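Slr1951 protein (PDB 3HX1) is an adenylate cyclase-like protein of unknown function whose FHA domain, a fold that in relatives recognises phosphothreonine peptides, probably mediates protein-protein interactions. Local coordinates at residues 84-88 against 89-93. Sequence-based numbering, arbitrary orientation.
Sequences LMING and KKVQE
The carbonyl oxygen of Leu84 is met by three groups of the returning strand: Val91 N donates a hydrogen bond to Leu84 O at 2.9 Å, with the C=O...N angle at 170°; Lys90 CA brings a C-H...O contact to the same oxygen at 3.4 Å; and Val91 CG2 lies equally close to it. This is a two-residue β-hairpin of the FHA domain, strands 84-86 and 89-91 being joined by a type I' turn from Ile86 to Lys89. Both central residues, Asn87 and Gly88, have positive phi, as that turn requires. Ile86 and Lys89 form a hydrogen-bonded antiparallel pair: Ile86 N reaches Lys89 O at 3.0 Å, while Lys89 N reaches Ile86 O at 3.2 Å from well above the carbonyl plane, 65° out of it. Met85 and Lys90 make the non-hydrogen-bonded pair, their CA atoms 4.3 Å apart. Leu84, Ile86 and Val91 share a face, and Ile102 of strand 101-103 touches both Leu84 and Ile86. On the opposite face, selenomethionine Met85 sets CG anti to its backbone nitrogen (chi1 -171°), which carries CG to 3.6 Å from Lys89 N. The Ile86 and Val91 side chains lie roughly perpendicular to each other, and one methyl serves two neighbours: Val91 CG2 lies 4.1 Å from Ile86 CD1 and 4.0 Å from Leu84 CB.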
ATOM      1  N   LEU A  84       4.670  -4.735   6.596  1.00 58.93           N
ATOM      2  CA  LEU A  84       3.383  -4.078   6.610  1.00 50.80           C
ATOM      3  C   LEU A  84       2.818  -4.275   8.006  1.00 52.75           C
ATOM      4  O   LEU A  84       2.570  -5.404   8.433  1.00 42.80           O
ATOM      5  CB  LEU A  84       2.470  -4.718   5.566  1.00 41.42           C
ATOM      6  CG  LEU A  84       3.128  -4.912   4.195  1.00 43.07           C
ATOM      7  CD1 LEU A  84       2.149  -5.562   3.234  1.00 43.00           C
ATOM      8  CD2 LEU A  84       3.583  -3.561   3.661  1.00 48.77           C
HETATM    9  N   MSE A  85       2.632  -3.176   8.725  1.00 58.01           N
HETATM   10  CA  MSE A  85       2.098  -3.256  10.073  1.00 59.28           C
HETATM   11  C   MSE A  85       0.656  -2.793  10.101  1.00 57.39           C
HETATM   12  O   MSE A  85       0.344  -1.661   9.744  1.00 49.12           O
HETATM   13  CB  MSE A  85       2.933  -2.404  11.012  1.00 64.81           C
HETATM   14  CG  MSE A  85       2.598  -2.589  12.469  1.00 68.16           C
HETATM   15 SE   MSE A  85       3.995  -1.782  13.518  1.00 99.00          SE
HETATM   16  CE  MSE A  85       3.423   0.072  13.421  1.00 99.00           C
ATOM     17  N   ILE A  86      -0.231  -3.685  10.509  1.00 57.67           N
ATOM     18  CA  ILE A  86      -1.640  -3.356  10.587  1.00 60.23           C
ATOM     19  C   ILE A  86      -2.080  -3.565  12.026  1.00 65.39           C
ATOM     20  O   ILE A  86      -1.962  -4.667  12.571  1.00 70.04           O
ATOM     21  CB  ILE A  86      -2.452  -4.240   9.631  1.00 50.24           C
ATOM     22  CG1 ILE A  86      -1.976  -3.980   8.193  1.00 46.93           C
ATOM     23  CG2 ILE A  86      -3.934  -3.956   9.792  1.00 40.16           C
ATOM     24  CD1 ILE A  86      -2.742  -4.713   7.125  1.00 40.27           C
ATOM     25  N   ASN A  87      -2.555  -2.493  12.647  1.00 56.96           N
ATOM     26  CA  ASN A  87      -2.989  -2.549  14.031  1.00 53.97           C
ATOM     27  C   ASN A  87      -1.855  -3.066  14.915  1.00 58.02           C
ATOM     28  O   ASN A  87      -2.043  -3.976  15.721  1.00 52.98           O
ATOM     29  CB  ASN A  87      -4.217  -3.440  14.155  1.00 57.71           C
ATOM     30  CG  ASN A  87      -5.309  -3.049  13.185  1.00 69.44           C
ATOM     31  OD1 ASN A  87      -6.400  -3.615  13.193  1.00 76.78           O
ATOM     32  ND2 ASN A  87      -5.016  -2.076  12.337  1.00 74.53           N
ATOM     33  N   GLY A  88      -0.672  -2.481  14.729  1.00 70.17           N
ATOM     34  CA  GLY A  88       0.500  -2.832  15.514  1.00 76.62           C
ATOM     35  C   GLY A  88       1.199  -4.148  15.238  1.00 77.58           C
ATOM     36  O   GLY A  88       2.243  -4.419  15.829  1.00 80.43           O
ATOM     37  N   LYS A  89       0.652  -4.971  14.351  1.00 73.55           N
ATOM     38  CA  LYS A  89       1.278  -6.258  14.067  1.00 67.73           C
ATOM     39  C   LYS A  89       1.659  -6.481  12.602  1.00 65.61           C
ATOM     40  O   LYS A  89       0.860  -6.222  11.692  1.00 55.54           O
ATOM     41  CB  LYS A  89       0.367  -7.389  14.555  1.00 65.16           C
ATOM     42  CG  LYS A  89       0.162  -7.372  16.063  1.00 68.44           C
ATOM     43  CD  LYS A  89      -0.846  -8.410  16.536  1.00 68.76           C
ATOM     44  CE  LYS A  89      -1.038  -8.339  18.046  1.00 69.91           C
ATOM     45  NZ  LYS A  89      -2.076  -9.296  18.527  1.00 72.78           N
ATOM     46  N   LYS A  90       2.888  -6.968  12.403  1.00 63.95           N
ATOM     47  CA  LYS A  90       3.460  -7.261  11.085  1.00 62.64           C
ATOM     48  C   LYS A  90       2.777  -8.427  10.370  1.00 59.98           C
ATOM     49  O   LYS A  90       2.639  -9.508  10.929  1.00 59.69           O
ATOM     50  CB  LYS A  90       4.940  -7.600  11.224  1.00 61.12           C
ATOM     51  CG  LYS A  90       5.889  -6.654  10.513  1.00 76.22           C
ATOM     52  CD  LYS A  90       6.055  -5.347  11.268  1.00 84.75           C
ATOM     53  CE  LYS A  90       7.290  -4.595  10.785  1.00 84.47           C
ATOM     54  NZ  LYS A  90       7.534  -3.358  11.579  1.00 84.32           N
ATOM     55  N   VAL A  91       2.371  -8.203   9.126  1.00 56.88           N
ATOM     56  CA  VAL A  91       1.713  -9.231   8.325  1.00 47.79           C
ATOM     57  C   VAL A  91       2.444  -9.429   6.995  1.00 46.61           C
ATOM     58  O   VAL A  91       3.165  -8.541   6.536  1.00 46.81           O
ATOM     59  CB  VAL A  91       0.259  -8.847   8.013  1.00 48.98           C
ATOM     60  CG1 VAL A  91      -0.543  -8.775   9.294  1.00 54.15           C
ATOM     61  CG2 VAL A  91       0.228  -7.512   7.281  1.00 30.27           C
ATOM     62  N   GLN A  92       2.254 -10.595   6.380  1.00 42.04           N
ATOM     63  CA  GLN A  92       2.888 -10.897   5.107  1.00 41.54           C
ATOM     64  C   GLN A  92       1.969 -10.423   4.004  1.00 43.10           C
ATOM     65  O   GLN A  92       2.374  -9.681   3.112  1.00 51.34           O
ATOM     66  CB  GLN A  92       3.106 -12.400   4.970  1.00 43.72           C
ATOM     67  CG  GLN A  92       4.004 -12.969   6.022  1.00 39.98           C
ATOM     68  CD  GLN A  92       5.299 -12.222   6.088  1.00 48.62           C
ATOM     69  OE1 GLN A  92       6.001 -12.095   5.083  1.00 51.86           O
ATOM     70  NE2 GLN A  92       5.631 -11.712   7.270  1.00 55.28           N
ATOM     71  N   GLU A  93       0.728 -10.883   4.072  1.00 45.97           N
ATOM     72  CA  GLU A  93      -0.297 -10.512   3.115  1.00 46.20           C
ATOM     73  C   GLU A  93      -1.581 -10.248   3.875  1.00 42.79           C
ATOM     74  O   GLU A  93      -1.777 -10.755   4.977  1.00 43.27           O
ATOM     75  CB  GLU A  93      -0.491 -11.605   2.060  1.00 53.43           C
ATOM     76  CG  GLU A  93      -0.645 -13.013   2.584  1.00 59.84           C
ATOM     77  CD  GLU A  93      -0.668 -14.037   1.459  1.00 69.02           C
ATOM     78  OE1 GLU A  93      -1.625 -14.013   0.654  1.00 67.27           O
ATOM     79  OE2 GLU A  93       0.275 -14.860   1.374  1.00 72.63           O
TER